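Local coordinates for hypothetical Thioesterase Protein SP_1851 (Streptococcus pneumoniae serotype 4, PDB 4XY5) that probably hydrolyses acyl thioesters as a PaaI-like member of the hotdog thioesterase superfamily, though its substrate is not established, at residues G59-S64 with C102-D107; I63-D68 with G92-Q97; D107-N110 with R114-C117. The protein carries 1 engineered substitution. One frame throughout, in Å; residues are numbered along the deposited sequence.

How the contacts relate
All three contacts lie in one hotdog-type domain. Contact 1 packs the last turns of helix 47-64 on strand 101-109, and contact 2 continues from the same helix end to strand 87-97, the next strand of the sheet. Their centres are only about 5 Å apart; they share Ile-63 and Ser-64, and Val-103 of contact 1 is joined to Val-95 and His-96 of contact 2 by probable backbone hydrogen bonds. Contact 3 is the turn end of the hairpin formed by strands 101-109 and 115-127. Its centre lies about 17 Å from that of contact 1, with which it shares Asp-107, and about 21 Å from that of contact 2.

Contact 1: G59-S64 with C102-D107; sequences GLVVIS and CVMDVD
Val-61 and Val-62, neighbours on the helix, both close on the thioether of Met-104 in the strand. Val-61 and Met-104 reach toward each other tip to tip, with Val-61 CG1 at 3.8 Å from Met-104 SD; the same methyl lies 4.0 Å from Met-104 CE. Val-62 meets the chain from another direction, its side chain crossing that of Met-104 at about a right angle. Here the packing is tight, since Val-62 CG2 comes within 3.4 Å of Met-104 CE, closer than two methyl carbons usually rest. The bend of the methionine at its second torsion (chi2 -56°) directs SD and CE toward the helix, where CE meets both Val-61 CG1 and Val-62 CG2. The two valines share nearly the same first torsion, yet they use different branches: Val-61 offers the methyl anti to its backbone N, Val-62 the one beside it.

This is the central feature of a hotdog fold, in which a curved antiparallel sheet wraps round one long helix. Helix and strand are separated here by 7.6 Å between Val-61 CA and Met-104 CA. Met-104 bridges this distance, and Met-123 of the adjacent strand packs against both Met-104 and Val-62. Val-28 covers Val-61 from strand 27-33.

Polar groups take no part across the interface, which holds no hydrogen bond. Elsewhere on the same helical segment, Leu-60 and Ile-63 pack on Tyr-41 of the second subunit.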
ATOM      1  N   GLY A  59     -14.227   0.298   9.682  1.00 11.40           N
ATOM      2  CA  GLY A  59     -15.644   0.163   9.383  1.00 13.48           C
ATOM      3  C   GLY A  59     -16.484   0.935  10.387  1.00 17.07           C
ATOM      4  O   GLY A  59     -17.448   1.603  10.013  1.00 15.16           O
ATOM      5  N   LEU A  60     -16.106   0.852  11.659  1.00 13.05           N
ATOM      6  CA  LEU A  60     -16.798   1.606  12.707  1.00 12.81           C
ATOM      7  C   LEU A  60     -16.678   3.112  12.472  1.00 15.36           C
ATOM      8  O   LEU A  60     -17.615   3.864  12.741  1.00 14.51           O
ATOM      9  CB  LEU A  60     -16.261   1.231  14.090  1.00 14.23           C
ATOM     10  CG  LEU A  60     -16.593  -0.190  14.593  1.00 17.27           C
ATOM     11  CD1 LEU A  60     -15.821  -0.473  15.852  1.00 14.55           C
ATOM     12  CD2 LEU A  60     -18.086  -0.368  14.837  1.00 17.10           C
ATOM     13  N   VAL A  61     -15.540   3.569  11.950  1.00 13.72           N
ATOM     14  CA  VAL A  61     -15.422   4.993  11.627  1.00 13.24           C
ATOM     15  C   VAL A  61     -16.460   5.383  10.571  1.00 15.43           C
ATOM     16  O   VAL A  61     -17.127   6.409  10.719  1.00 17.56           O
ATOM     17  CB  VAL A  61     -14.014   5.367  11.128  1.00 12.91           C
ATOM     18  CG1 VAL A  61     -13.983   6.809  10.614  1.00 13.99           C
ATOM     19  CG2 VAL A  61     -12.997   5.211  12.233  1.00 12.55           C
ATOM     20  N   VAL A  62     -16.599   4.561   9.530  1.00 13.43           N
ATOM     21  CA  VAL A  62     -17.611   4.759   8.491  1.00 16.58           C
ATOM     22  C   VAL A  62     -19.011   4.887   9.086  1.00 18.43           C
ATOM     23  O   VAL A  62     -19.752   5.812   8.761  1.00 19.15           O
ATOM     24  CB  VAL A  62     -17.663   3.590   7.480  1.00 20.50           C
ATOM     25  CG1 VAL A  62     -18.833   3.783   6.517  1.00 22.96           C
ATOM     26  CG2 VAL A  62     -16.363   3.455   6.700  1.00 21.44           C
ATOM     27  N   ILE A  63     -19.371   3.936   9.945  1.00 15.27           N
ATOM     28  CA  ILE A  63     -20.710   3.942  10.527  1.00 18.40           C
ATOM     29  C   ILE A  63     -20.928   5.216  11.337  1.00 18.99           C
ATOM     30  O   ILE A  63     -22.001   5.817  11.282  1.00 21.63           O
ATOM     31  CB  ILE A  63     -20.939   2.703  11.395  1.00 17.79           C
ATOM     32  CG1 ILE A  63     -20.949   1.457  10.505  1.00 18.31           C
ATOM     33  CG2 ILE A  63     -22.265   2.797  12.150  1.00 23.41           C
ATOM     34  CD1 ILE A  63     -21.017   0.170  11.276  1.00 29.55           C
ATOM     35  N   SER A  64     -19.893   5.644  12.054  1.00 15.87           N
ATOM     36  CA  SER A  64     -19.982   6.817  12.916  1.00 16.81           C
ATOM     37  C   SER A  64     -20.233   8.104  12.126  1.00 21.54           C
ATOM     38  O   SER A  64     -20.648   9.114  12.700  1.00 22.93           O
ATOM     39  CB  SER A  64     -18.708   6.970  13.755  1.00 17.28           C
ATOM     40  OG  SER A  64     -17.641   7.474  12.966  1.00 18.97           O
ATOM     41  N   CYS A 102     -13.841   7.303   1.207  1.00 22.24           N
ATOM     42  CA  CYS A 102     -13.281   7.859   2.422  1.00 17.91           C
ATOM     43  C   CYS A 102     -11.910   7.252   2.671  1.00 19.36           C
ATOM     44  O   CYS A 102     -11.658   6.100   2.305  1.00 19.56           O
ATOM     45  CB  CYS A 102     -14.178   7.590   3.623  1.00 21.50           C
ATOM     46  SG  CYS A 102     -15.660   8.603   3.685  1.00 27.08           S
ATOM     47  N   VAL A 103     -11.035   8.020   3.300  1.00 14.05           N
ATOM     48  CA  VAL A 103      -9.742   7.489   3.713  1.00 15.38           C
ATOM     49  C   VAL A 103      -9.618   7.517   5.232  1.00 13.46           C
ATOM     50  O   VAL A 103      -9.743   8.574   5.847  1.00 13.84           O
ATOM     51  CB  VAL A 103      -8.579   8.274   3.091  1.00 15.80           C
ATOM     52  CG1 VAL A 103      -7.249   7.659   3.530  1.00 14.42           C
ATOM     53  CG2 VAL A 103      -8.708   8.278   1.567  1.00 18.22           C
ATOM     54  N   MET A 104      -9.386   6.349   5.825  1.00 13.51           N
ATOM     55  CA  MET A 104      -9.281   6.213   7.280  1.00 16.61           C
ATOM     56  C   MET A 104      -7.852   5.899   7.676  1.00 13.67           C
ATOM     57  O   MET A 104      -7.243   5.018   7.077  1.00 14.77           O
ATOM     58  CB  MET A 104     -10.184   5.088   7.811  1.00 13.04           C
ATOM     59  CG  MET A 104     -11.523   4.904   7.108  1.00 21.31           C
ATOM     60  SD  MET A 104     -12.452   6.431   7.118  1.00 22.92           S
ATOM     61  CE  MET A 104     -14.095   5.922   6.706  1.00 25.84           C
ATOM     62  N   ASP A 105      -7.330   6.593   8.680  1.00  9.49           N
ATOM     63  CA  ASP A 105      -6.072   6.191   9.311  1.00 13.31           C
ATOM     64  C   ASP A 105      -6.387   5.431  10.595  1.00 15.39           C
ATOM     65  O   ASP A 105      -7.239   5.857  11.378  1.00 13.04           O
ATOM     66  CB  ASP A 105      -5.184   7.392   9.634  1.00 16.01           C
ATOM     67  CG  ASP A 105      -4.392   7.890   8.427  1.00 21.09           C
ATOM     68  OD1 ASP A 105      -4.383   7.225   7.361  1.00 17.68           O
ATOM     69  OD2 ASP A 105      -3.759   8.952   8.564  1.00 22.87           O
ATOM     70  N   VAL A 106      -5.716   4.307  10.809  1.00 10.13           N
ATOM     71  CA  VAL A 106      -5.929   3.538  12.042  1.00 10.79           C
ATOM     72  C   VAL A 106      -4.584   3.200  12.649  1.00 14.37           C
ATOM     73  O   VAL A 106      -3.702   2.709  11.952  1.00 13.66           O
ATOM     74  CB  VAL A 106      -6.728   2.250  11.787  1.00 11.40           C
ATOM     75  CG1 VAL A 106      -6.964   1.495  13.109  1.00 10.69           C
ATOM     76  CG2 VAL A 106      -8.057   2.580  11.101  1.00 11.78           C
ATOM     77  N   ASP A 107      -4.428   3.472  13.944  1.00 12.75           N
ATOM     78  CA  ASP A 107      -3.137   3.307  14.614  1.00 15.77           C
ATOM     79  C   ASP A 107      -3.340   2.436  15.831  1.00 14.16           C
ATOM     80  O   ASP A 107      -4.307   2.629  16.546  1.00 14.71           O
ATOM     81  CB  ASP A 107      -2.555   4.665  15.027  1.00 18.75           C
ATOM     82  CG  ASP A 107      -2.385   5.620  13.844  1.00 27.70           C
ATOM     83  OD1 ASP A 107      -1.813   5.213  12.804  1.00 30.04           O
ATOM     84  OD2 ASP A 107      -2.846   6.775  13.945  1.00 35.28           O
TER

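Contact 2: I63-D68 with G92-Q97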
ATOM      1  N   ILE A  63     -19.371   3.936   9.945  1.00 15.27           N
ATOM      2  CA  ILE A  63     -20.710   3.942  10.527  1.00 18.40           C
ATOM      3  C   ILE A  63     -20.928   5.216  11.337  1.00 18.99           C
ATOM      4  O   ILE A  63     -22.001   5.817  11.282  1.00 21.63           O
ATOM      5  CB  ILE A  63     -20.939   2.703  11.395  1.00 17.79           C
ATOM      6  CG1 ILE A  63     -20.949   1.457  10.505  1.00 18.31           C
ATOM      7  CG2 ILE A  63     -22.265   2.797  12.150  1.00 23.41           C
ATOM      8  CD1 ILE A  63     -21.017   0.170  11.276  1.00 29.55           C
ATOM      9  N   SER A  64     -19.893   5.644  12.054  1.00 15.87           N
ATOM     10  CA  SER A  64     -19.982   6.817  12.916  1.00 16.81           C
ATOM     11  C   SER A  64     -20.233   8.104  12.126  1.00 21.54           C
ATOM     12  O   SER A  64     -20.648   9.114  12.700  1.00 22.93           O
ATOM     13  CB  SER A  64     -18.708   6.970  13.755  1.00 17.28           C
ATOM     14  OG  SER A  64     -17.641   7.474  12.966  1.00 18.97           O
ATOM     15  N   LEU A  65     -19.967   8.071  10.822  1.00 17.05           N
ATOM     16  CA  LEU A  65     -20.241   9.210   9.948  1.00 21.86           C
ATOM     17  C   LEU A  65     -21.614   9.126   9.296  1.00 21.53           C
ATOM     18  O   LEU A  65     -21.946   9.948   8.433  1.00 25.51           O
ATOM     19  CB  LEU A  65     -19.175   9.322   8.855  1.00 23.33           C
ATOM     20  CG  LEU A  65     -17.765   9.670   9.327  1.00 20.26           C
ATOM     21  CD1 LEU A  65     -16.813   9.449   8.182  1.00 20.66           C
ATOM     22  CD2 LEU A  65     -17.696  11.103   9.815  1.00 23.54           C
ATOM     23  N   GLY A  66     -22.402   8.134   9.705  1.00 23.37           N
ATOM     24  CA  GLY A  66     -23.732   7.927   9.165  1.00 24.18           C
ATOM     25  C   GLY A  66     -23.691   7.337   7.772  1.00 28.37           C
ATOM     26  O   GLY A  66     -24.569   7.595   6.941  1.00 28.39           O
ATOM     27  N   LEU A  67     -22.659   6.544   7.508  1.00 24.23           N
ATOM     28  CA  LEU A  67     -22.461   5.973   6.186  1.00 24.64           C
ATOM     29  C   LEU A  67     -22.361   4.455   6.234  1.00 25.26           C
ATOM     30  O   LEU A  67     -22.069   3.872   7.279  1.00 23.73           O
ATOM     31  CB  LEU A  67     -21.192   6.534   5.540  1.00 26.46           C
ATOM     32  CG  LEU A  67     -21.056   8.051   5.423  1.00 25.21           C
ATOM     33  CD1 LEU A  67     -19.680   8.401   4.898  1.00 26.81           C
ATOM     34  CD2 LEU A  67     -22.145   8.611   4.524  1.00 26.52           C
ATOM     35  N   ASP A  68     -22.616   3.829   5.093  1.00 24.55           N
ATOM     36  CA  ASP A  68     -22.287   2.429   4.884  1.00 31.03           C
ATOM     37  C   ASP A  68     -21.130   2.384   3.910  1.00 30.12           C
ATOM     38  O   ASP A  68     -20.998   3.267   3.059  1.00 29.36           O
ATOM     39  CB  ASP A  68     -23.472   1.639   4.334  1.00 29.24           C
ATOM     40  CG  ASP A  68     -24.602   1.523   5.323  1.00 31.15           C
ATOM     41  OD1 ASP A  68     -24.359   1.057   6.461  1.00 33.62           O
ATOM     42  OD2 ASP A  68     -25.732   1.909   4.962  1.00 38.70           O
ATOM     43  N   GLY A  92      -9.018   4.908  15.217  1.00 11.67           N
ATOM     44  CA  GLY A  92      -9.244   5.178  13.809  1.00 11.99           C
ATOM     45  C   GLY A  92      -9.866   6.550  13.624  1.00 13.92           C
ATOM     46  O   GLY A  92     -10.648   7.014  14.470  1.00 13.87           O
ATOM     47  N   GLU A  93      -9.518   7.204  12.528  1.00 14.10           N
ATOM     48  CA  GLU A  93     -10.159   8.464  12.207  1.00 16.85           C
ATOM     49  C   GLU A  93     -10.254   8.649  10.705  1.00 17.78           C
ATOM     50  O   GLU A  93      -9.423   8.143   9.954  1.00 16.99           O
ATOM     51  CB  GLU A  93      -9.409   9.627  12.838  1.00 23.45           C
ATOM     52  CG  GLU A  93      -8.130   9.997  12.127  1.00 20.76           C
ATOM     53  CD  GLU A  93      -7.497  11.249  12.698  1.00 27.68           C
ATOM     54  OE1 GLU A  93      -6.945  11.176  13.815  1.00 29.66           O
ATOM     55  OE2 GLU A  93      -7.554  12.307  12.035  1.00 25.28           O
ATOM     56  N   CYS A  94     -11.285   9.360  10.267  1.00 16.92           N
ATOM     57  CA  CYS A  94     -11.418   9.685   8.862  1.00 14.28           C
ATOM     58  C   CYS A  94     -10.556  10.888   8.553  1.00 17.80           C
ATOM     59  O   CYS A  94     -10.799  11.976   9.071  1.00 18.11           O
ATOM     60  CB  CYS A  94     -12.868   9.975   8.499  1.00 19.14           C
ATOM     61  SG  CYS A  94     -13.111  10.218   6.738  1.00 19.52           S
ATOM     62  N   VAL A  95      -9.539  10.696   7.725  1.00 16.86           N
ATOM     63  CA  VAL A  95      -8.666  11.802   7.370  1.00 17.84           C
ATOM     64  C   VAL A  95      -9.191  12.507   6.140  1.00 19.46           C
ATOM     65  O   VAL A  95      -8.910  13.690   5.927  1.00 22.56           O
ATOM     66  CB  VAL A  95      -7.215  11.341   7.129  1.00 19.87           C
ATOM     67  CG1 VAL A  95      -6.652  10.748   8.391  1.00 21.98           C
ATOM     68  CG2 VAL A  95      -7.158  10.351   6.001  1.00 18.72           C
ATOM     69  N   HIS A  96      -9.977  11.800   5.343  1.00 18.03           N
ATOM     70  CA  HIS A  96     -10.566  12.424   4.170  1.00 18.07           C
ATOM     71  C   HIS A  96     -11.936  11.856   3.887  1.00 19.21           C
ATOM     72  O   HIS A  96     -12.109  10.641   3.740  1.00 17.22           O
ATOM     73  CB  HIS A  96      -9.665  12.254   2.935  1.00 18.84           C
ATOM     74  CG  HIS A  96     -10.267  12.801   1.682  1.00 20.45           C
ATOM     75  ND1 HIS A  96     -10.304  14.151   1.406  1.00 23.47           N
ATOM     76  CD2 HIS A  96     -10.877  12.187   0.642  1.00 21.50           C
ATOM     77  CE1 HIS A  96     -10.908  14.345   0.247  1.00 21.91           C
ATOM     78  NE2 HIS A  96     -11.265  13.170  -0.238  1.00 21.93           N
ATOM     79  N   GLN A  97     -12.919  12.748   3.812  1.00 18.25           N
ATOM     80  CA  GLN A  97     -14.274  12.333   3.475  1.00 18.92           C
ATOM     81  C   GLN A  97     -14.652  12.895   2.121  1.00 29.42           C
ATOM     82  O   GLN A  97     -15.034  14.063   2.008  1.00 29.14           O
ATOM     83  CB  GLN A  97     -15.270  12.790   4.542  1.00 26.97           C
ATOM     84  CG  GLN A  97     -16.650  12.187   4.372  1.00 30.29           C
ATOM     85  CD  GLN A  97     -17.576  12.521   5.521  1.00 29.58           C
ATOM     86  OE1 GLN A  97     -17.145  13.041   6.548  1.00 26.69           O
ATOM     87  NE2 GLN A  97     -18.856  12.222   5.350  1.00 32.19           N
TER
HETATM   88  O   HOH W   1     -21.064  12.026   7.034  1.00 35.72           O
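Gln-97 is stretched from CA to its amide (chi1 -170°, chi2 173°), a conformation that carries the end group over to Leu-65 and Leu-67 beyond the helix end. The side chains of Leu-65 and Gln-97 come from opposite directions, and Leu-65 CD2 lies 3.8 Å from Gln-97 OE1. At the other end of the amide, Gln-97 NE2 is 3.9 Å from Leu-67 CD1. Earlier in the strand, Cys-94 receives the CD1 branch of Leu-65, which rests 4.0 Å from Cys-94 CB and is about as far from its sulfur.

The leucines stand on either side of Gly-66, whose positive phi marks a Schellman motif that ends the hotdog helix: Leu-67 N bonds back to Val-62 O, and Gly-66 N to Ile-63 O at 2.8 Å. Cys-94 and Gln-97 flank a classic beta bulge, in which Val-95 and His-96 both face Val-103.

No direct hydrogen bond joins the segments, but one water does. It receives the amide hydrogen of Gln-97 NE2 at 2.8 Å and donates to Leu-65 O at 2.7 Å.

Contact 3: D107-N110 with R114-C117; sequences DITN and RNVC
Ile-108 pairs with Cys-117 near the turn end of the antiparallel hairpin made by strands 101-109 and 115-127. Ile-108 N donates to Cys-117 O at 2.9 Å, almost straight (175° at the hydrogen). The return strand then gains a residue: Val-116 and Cys-117 both face Ile-108, a classic beta bulge, and Ile-108 O takes Val-116 N at 2.8 Å and, weakly, Cys-117 N. Val-116 also packs its CB against Ile-108 CG2 and its CG2 against Asn-110 CB, each pair at 4.1 Å. Beyond the bulge Thr-109 stands opposite Asn-115 as a non-hydrogen-bonded pair; their side chains run side by side, with Thr-109 CG2 3.4 Å from Asn-115 OD1.

Nearer the turn, Asn-110 is bonded twice to Arg-114. Its backbone N donates to Arg-114 O at 2.9 Å. The side chain turns back over its own backbone (chi1 64°) and sets OD1 at 2.9 Å from Arg-114 N, the donor lying well above the amide plane. Arg-114 lays its CB against this amide before the guanidinium leads away.

Ile-108 and Cys-117 share the face turned to the helix, where Ile-108 CD1 lies 3.8 Å from Cys-117 SG; Leu-53 and Cys-54 of helix 47-64 cover the isoleucine, and Leu-50 covers the cysteine. Thr-109 and Asn-115 occupy the other face, with Asn-115 packing on Val-95 of the third subunit. Two further donors act from just outside the segments: Lys-118 NZ of the same chain reaches Ile-108 O, and Glu-112 N, within the turn, bonds to the same Asn-110 OD1 that accepts Arg-114 N.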
ATOM      1  N   ASP A 107      -4.428   3.472  13.944  1.00 12.75           N
ATOM      2  CA  ASP A 107      -3.137   3.307  14.614  1.00 15.77           C
ATOM      3  C   ASP A 107      -3.340   2.436  15.831  1.00 14.16           C
ATOM      4  O   ASP A 107      -4.307   2.629  16.546  1.00 14.71           O
ATOM      5  CB  ASP A 107      -2.555   4.665  15.027  1.00 18.75           C
ATOM      6  CG  ASP A 107      -2.385   5.620  13.844  1.00 27.70           C
ATOM      7  OD1 ASP A 107      -1.813   5.213  12.804  1.00 30.04           O
ATOM      8  OD2 ASP A 107      -2.846   6.775  13.945  1.00 35.28           O
ATOM      9  N   ILE A 108      -2.449   1.477  16.062  1.00 10.99           N
ATOM     10  CA  ILE A 108      -2.537   0.667  17.262  1.00 10.80           C
ATOM     11  C   ILE A 108      -1.329   0.895  18.163  1.00 12.69           C
ATOM     12  O   ILE A 108      -0.181   0.865  17.702  1.00 13.35           O
ATOM     13  CB  ILE A 108      -2.661  -0.840  16.939  1.00 10.84           C
ATOM     14  CG1 ILE A 108      -3.931  -1.098  16.118  1.00 12.57           C
ATOM     15  CG2 ILE A 108      -2.672  -1.644  18.239  1.00 12.58           C
ATOM     16  CD1 ILE A 108      -4.252  -2.631  15.915  1.00  9.86           C
ATOM     17  N   THR A 109      -1.611   1.145  19.441  1.00 14.73           N
ATOM     18  CA  THR A 109      -0.583   1.303  20.467  1.00 16.80           C
ATOM     19  C   THR A 109      -0.800   0.268  21.573  1.00 15.73           C
ATOM     20  O   THR A 109      -1.919  -0.210  21.762  1.00 18.65           O
ATOM     21  CB  THR A 109      -0.607   2.719  21.080  1.00 15.70           C
ATOM     22  OG1 THR A 109      -1.922   2.998  21.574  1.00 23.32           O
ATOM     23  CG2 THR A 109      -0.250   3.758  20.022  1.00 17.09           C
ATOM     24  N   ASN A 110       0.252  -0.088  22.305  1.00 17.47           N
ATOM     25  CA  ASN A 110       0.051  -1.017  23.416  1.00 16.27           C
ATOM     26  C   ASN A 110      -0.103  -0.254  24.721  1.00 21.51           C
ATOM     27  O   ASN A 110      -0.119   0.974  24.715  1.00 20.64           O
ATOM     28  CB  ASN A 110       1.183  -2.055  23.503  1.00 19.62           C
ATOM     29  CG  ASN A 110       2.537  -1.445  23.804  1.00 23.52           C
ATOM     30  OD1 ASN A 110       2.638  -0.309  24.256  1.00 26.73           O
ATOM     31  ND2 ASN A 110       3.596  -2.218  23.564  1.00 25.94           N
ATOM     32  N   ARG A 114       3.502   2.307  23.276  1.00 24.63           N
ATOM     33  CA  ARG A 114       4.383   2.016  22.154  1.00 23.72           C
ATOM     34  C   ARG A 114       3.577   1.746  20.883  1.00 21.66           C
ATOM     35  O   ARG A 114       2.548   1.084  20.933  1.00 19.60           O
ATOM     36  CB  ARG A 114       5.282   0.816  22.460  1.00 30.27           C
ATOM     37  CG  ARG A 114       6.117   0.946  23.726  1.00 31.17           C
ATOM     38  CD  ARG A 114       6.849   2.274  23.774  1.00 35.23           C
ATOM     39  NE  ARG A 114       7.713   2.486  22.614  1.00 41.52           N
ATOM     40  CZ  ARG A 114       8.909   1.927  22.452  1.00 47.71           C
ATOM     41  NH1 ARG A 114       9.394   1.106  23.373  1.00 51.87           N
ATOM     42  NH2 ARG A 114       9.620   2.190  21.363  1.00 47.95           N
ATOM     43  N   ASN A 115       4.054   2.250  19.748  1.00 21.88           N
ATOM     44  CA  ASN A 115       3.389   2.018  18.463  1.00 20.34           C
ATOM     45  C   ASN A 115       3.534   0.583  17.968  1.00 17.34           C
ATOM     46  O   ASN A 115       4.646   0.104  17.781  1.00 21.14           O
ATOM     47  CB  ASN A 115       3.944   2.976  17.401  1.00 21.82           C
ATOM     48  CG  ASN A 115       3.545   4.412  17.649  1.00 25.47           C
ATOM     49  OD1 ASN A 115       2.503   4.690  18.237  1.00 27.89           O
ATOM     50  ND2 ASN A 115       4.380   5.337  17.199  1.00 36.40           N
ATOM     51  N   VAL A 116       2.411  -0.098  17.729  1.00 14.98           N
ATOM     52  CA  VAL A 116       2.448  -1.476  17.237  1.00 13.84           C
ATOM     53  C   VAL A 116       2.307  -1.565  15.704  1.00 15.05           C
ATOM     54  O   VAL A 116       3.113  -2.227  15.029  1.00 16.62           O
ATOM     55  CB  VAL A 116       1.348  -2.313  17.920  1.00 14.45           C
ATOM     56  CG1 VAL A 116       1.327  -3.738  17.378  1.00 14.78           C
ATOM     57  CG2 VAL A 116       1.590  -2.332  19.417  1.00 15.61           C
ATOM     58  N   CYS A 117       1.295  -0.908  15.147  1.00 12.77           N
ATOM     59  CA  CYS A 117       1.134  -0.905  13.690  1.00 10.94           C
ATOM     60  C   CYS A 117       0.269   0.284  13.270  1.00 13.72           C
ATOM     61  O   CYS A 117      -0.406   0.877  14.105  1.00 13.87           O
ATOM     62  CB  CYS A 117       0.532  -2.228  13.200  1.00 11.79           C
ATOM     63  SG  CYS A 117      -1.163  -2.536  13.770  1.00 13.15           S
TER